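Local coordinates for hypothetical protein Atu1540 (Agrobacterium tumefaciens str. C58, PDB 2HWJ), which is of unknown function but carries a region related to the ParB-like nucleases, so that a nucleic-acid-directed role is possible though unproven, at residues 141-146 / 184-189. Sequence-based numbering, arbitrary orientation.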
ATOM      1  N   GLY A 141     -14.290 -17.602  -3.601  1.00 57.35           N
ATOM      2  CA  GLY A 141     -12.965 -18.311  -3.532  1.00 56.60           C
ATOM      3  C   GLY A 141     -12.765 -19.126  -4.794  1.00 57.04           C
ATOM      4  O   GLY A 141     -11.708 -19.049  -5.450  1.00 58.22           O
ATOM      5  N   ALA A 142     -13.802 -19.857  -5.197  1.00 56.80           N
ATOM      6  CA  ALA A 142     -13.630 -20.892  -6.186  1.00 56.22           C
ATOM      7  C   ALA A 142     -13.422 -20.173  -7.472  1.00 57.29           C
ATOM      8  O   ALA A 142     -12.621 -20.630  -8.302  1.00 57.96           O
ATOM      9  CB  ALA A 142     -14.822 -21.720  -6.266  1.00 55.52           C
ATOM     10  N   LEU A 143     -14.084 -19.018  -7.600  1.00 57.68           N
ATOM     11  CA  LEU A 143     -14.010 -18.161  -8.774  1.00 59.23           C
ATOM     12  C   LEU A 143     -12.595 -17.771  -9.013  1.00 60.67           C
ATOM     13  O   LEU A 143     -12.117 -17.788 -10.151  1.00 59.58           O
ATOM     14  CB  LEU A 143     -14.719 -16.858  -8.515  1.00 59.79           C
ATOM     15  CG  LEU A 143     -15.480 -16.022  -9.532  1.00 61.29           C
ATOM     16  CD1 LEU A 143     -15.464 -14.560  -9.092  1.00 64.46           C
ATOM     17  CD2 LEU A 143     -14.954 -16.137 -10.886  1.00 63.57           C
ATOM     18  N   ARG A 144     -11.908 -17.409  -7.929  1.00 62.96           N
ATOM     19  CA  ARG A 144     -10.582 -16.929  -8.108  1.00 65.72           C
ATOM     20  C   ARG A 144      -9.715 -18.092  -8.502  1.00 67.57           C
ATOM     21  O   ARG A 144      -8.847 -17.963  -9.354  1.00 66.56           O
ATOM     22  CB  ARG A 144     -10.036 -16.277  -6.872  1.00 66.28           C
ATOM     23  CG  ARG A 144      -8.813 -15.432  -7.208  1.00 66.89           C
ATOM     24  CD  ARG A 144      -7.800 -15.330  -6.095  1.00 69.97           C
ATOM     25  NE  ARG A 144      -8.406 -15.675  -4.829  1.00 74.32           N
ATOM     26  CZ  ARG A 144      -7.963 -16.664  -4.074  1.00 75.06           C
ATOM     27  NH1 ARG A 144      -6.878 -17.325  -4.480  1.00 72.81           N
ATOM     28  NH2 ARG A 144      -8.593 -16.967  -2.923  1.00 74.69           N
HETATM   29  N   MSE A 145      -9.993 -19.226  -7.880  1.00 69.74           N
HETATM   30  CA  MSE A 145      -9.190 -20.378  -8.013  1.00 73.79           C
HETATM   31  C   MSE A 145      -9.322 -20.791  -9.443  1.00 70.06           C
HETATM   32  O   MSE A 145      -8.464 -21.524  -9.979  1.00 69.50           O
HETATM   33  CB  MSE A 145      -9.792 -21.421  -7.144  1.00 73.19           C
HETATM   34  CG  MSE A 145      -8.833 -22.335  -6.562  1.00 77.73           C
HETATM   35 SE   MSE A 145      -9.200 -22.410  -4.618  1.00 92.99          SE
HETATM   36  CE  MSE A 145      -7.205 -22.471  -4.089  1.00 79.79           C
ATOM     37  N   ALA A 146     -10.401 -20.329 -10.081  1.00 67.83           N
ATOM     38  CA  ALA A 146     -10.651 -20.751 -11.457  1.00 65.77           C
ATOM     39  C   ALA A 146     -10.004 -19.813 -12.460  1.00 64.55           C
ATOM     40  O   ALA A 146      -9.761 -20.171 -13.593  1.00 65.44           O
ATOM     41  CB  ALA A 146     -12.150 -20.939 -11.741  1.00 65.12           C
ATOM     42  N   GLU A 184     -21.791 -19.247 -13.924  1.00 59.37           N
ATOM     43  CA  GLU A 184     -22.370 -17.928 -13.989  1.00 61.43           C
ATOM     44  C   GLU A 184     -21.415 -16.847 -13.533  1.00 60.43           C
ATOM     45  O   GLU A 184     -21.278 -15.833 -14.219  1.00 60.08           O
ATOM     46  CB  GLU A 184     -23.694 -17.858 -13.222  1.00 62.27           C
ATOM     47  CG  GLU A 184     -24.826 -18.054 -14.193  1.00 70.76           C
ATOM     48  CD  GLU A 184     -26.055 -17.132 -13.963  1.00 82.07           C
ATOM     49  OE1 GLU A 184     -25.928 -16.046 -13.282  1.00 84.45           O
ATOM     50  OE2 GLU A 184     -27.150 -17.511 -14.520  1.00 83.98           O
ATOM     51  N   ALA A 185     -20.778 -17.082 -12.395  1.00 58.91           N
ATOM     52  CA  ALA A 185     -19.875 -16.147 -11.804  1.00 60.80           C
ATOM     53  C   ALA A 185     -18.750 -15.816 -12.767  1.00 62.40           C
ATOM     54  O   ALA A 185     -18.285 -14.648 -12.927  1.00 61.61           O
ATOM     55  CB  ALA A 185     -19.276 -16.757 -10.535  1.00 60.71           C
HETATM   56  N   MSE A 186     -18.296 -16.880 -13.407  1.00 64.47           N
HETATM   57  CA  MSE A 186     -17.254 -16.778 -14.408  1.00 66.24           C
HETATM   58  C   MSE A 186     -17.713 -15.908 -15.618  1.00 65.18           C
HETATM   59  O   MSE A 186     -16.955 -15.062 -16.111  1.00 64.64           O
HETATM   60  CB  MSE A 186     -16.819 -18.180 -14.775  1.00 68.56           C
HETATM   61  CG  MSE A 186     -15.713 -18.257 -15.723  1.00 75.45           C
HETATM   62 SE   MSE A 186     -14.133 -17.298 -15.090  1.00100.12          SE
HETATM   63  CE  MSE A 186     -12.911 -17.819 -16.593  1.00 85.52           C
ATOM     64  N   LYS A 187     -18.954 -16.092 -16.080  1.00 64.06           N
ATOM     65  CA  LYS A 187     -19.497 -15.189 -17.096  1.00 63.15           C
ATOM     66  C   LYS A 187     -19.573 -13.749 -16.515  1.00 63.10           C
ATOM     67  O   LYS A 187     -19.385 -12.788 -17.262  1.00 64.21           O
ATOM     68  CB  LYS A 187     -20.832 -15.687 -17.595  1.00 62.42           C
ATOM     69  CG  LYS A 187     -21.641 -14.789 -18.448  1.00 62.44           C
ATOM     70  CD  LYS A 187     -22.486 -15.731 -19.370  1.00 66.18           C
ATOM     71  CE  LYS A 187     -23.708 -15.093 -20.030  1.00 67.30           C
ATOM     72  NZ  LYS A 187     -24.971 -15.679 -19.444  1.00 68.12           N
ATOM     73  N   LEU A 188     -19.784 -13.582 -15.207  1.00 60.15           N
ATOM     74  CA  LEU A 188     -19.997 -12.248 -14.766  1.00 59.39           C
ATOM     75  C   LEU A 188     -18.643 -11.539 -14.559  1.00 59.47           C
ATOM     76  O   LEU A 188     -18.468 -10.357 -14.956  1.00 57.76           O
ATOM     77  CB  LEU A 188     -20.852 -12.214 -13.503  1.00 59.74           C
ATOM     78  CG  LEU A 188     -22.373 -12.447 -13.552  1.00 60.34           C
ATOM     79  CD1 LEU A 188     -22.771 -13.169 -12.308  1.00 60.31           C
ATOM     80  CD2 LEU A 188     -23.269 -11.198 -13.787  1.00 55.31           C
ATOM     81  N   ALA A 189     -17.713 -12.250 -13.898  1.00 59.19           N
ATOM     82  CA  ALA A 189     -16.356 -11.763 -13.655  1.00 58.45           C
ATOM     83  C   ALA A 189     -15.775 -11.058 -14.916  1.00 59.08           C
ATOM     84  O   ALA A 189     -15.235  -9.938 -14.840  1.00 59.18           O
ATOM     85  CB  ALA A 189     -15.518 -12.898 -13.288  1.00 57.84           C
TER
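With chi1 at -147° and chi2 at -153°, Leu143 leans its isobutyl group off helix 135-146 and over to helix 178-189, where it meets Ala185, Met186 and Ala189. Its CA-CB bond does not aim directly at the partner helix; it is the branched end that closes the distance. The branch point faces Ala185, Leu143 CG lying 4.0 Å from Ala185 CB. From there one methyl continues along the partner helix, and Leu143 CD2 comes within 4.1 Å of Ala189 CB, one turn further on. Both alanine methyls point at helix 135-146, and being short they let the leucine settle against the helix surface between them. Met186, modelled as selenomethionine, borders the same methyl from the flank. Its CG is anti to the backbone N and the next bond turns back, which leaves Met186 SE 4.4 Å from Leu143 CD2, a looser apolar approach at the partly exposed margin.

The side-chain contacts are all apolar, and CD2 of Leu143 also rests over the backbone between Ala185 and Met186. The contact is small, about 165 Å² in all, with a single leucine serving three residues. The short helical segments pass 10.1 Å apart at a crossing angle of -66°, which limits the meeting to a patch around Leu143 and Met186, whose CA atoms are 6.6 Å apart. Helix 157-166 also packs here: Trp161 lies on both Leu143 and Ala189, and Leu165 against Ala185, while Tyr149 from a loop is a further neighbour of Leu143. On helix 135-146 Arg144 forms salt bridges with Glu158 of the same chain and with Glu204 of the second subunit. The arrangement is a steeply crossed helix-helix packing, a leucine set against an alanine-lined helix face, within the helical part of the chain that follows the mixed sheet of this putative ParB-like nuclease family member.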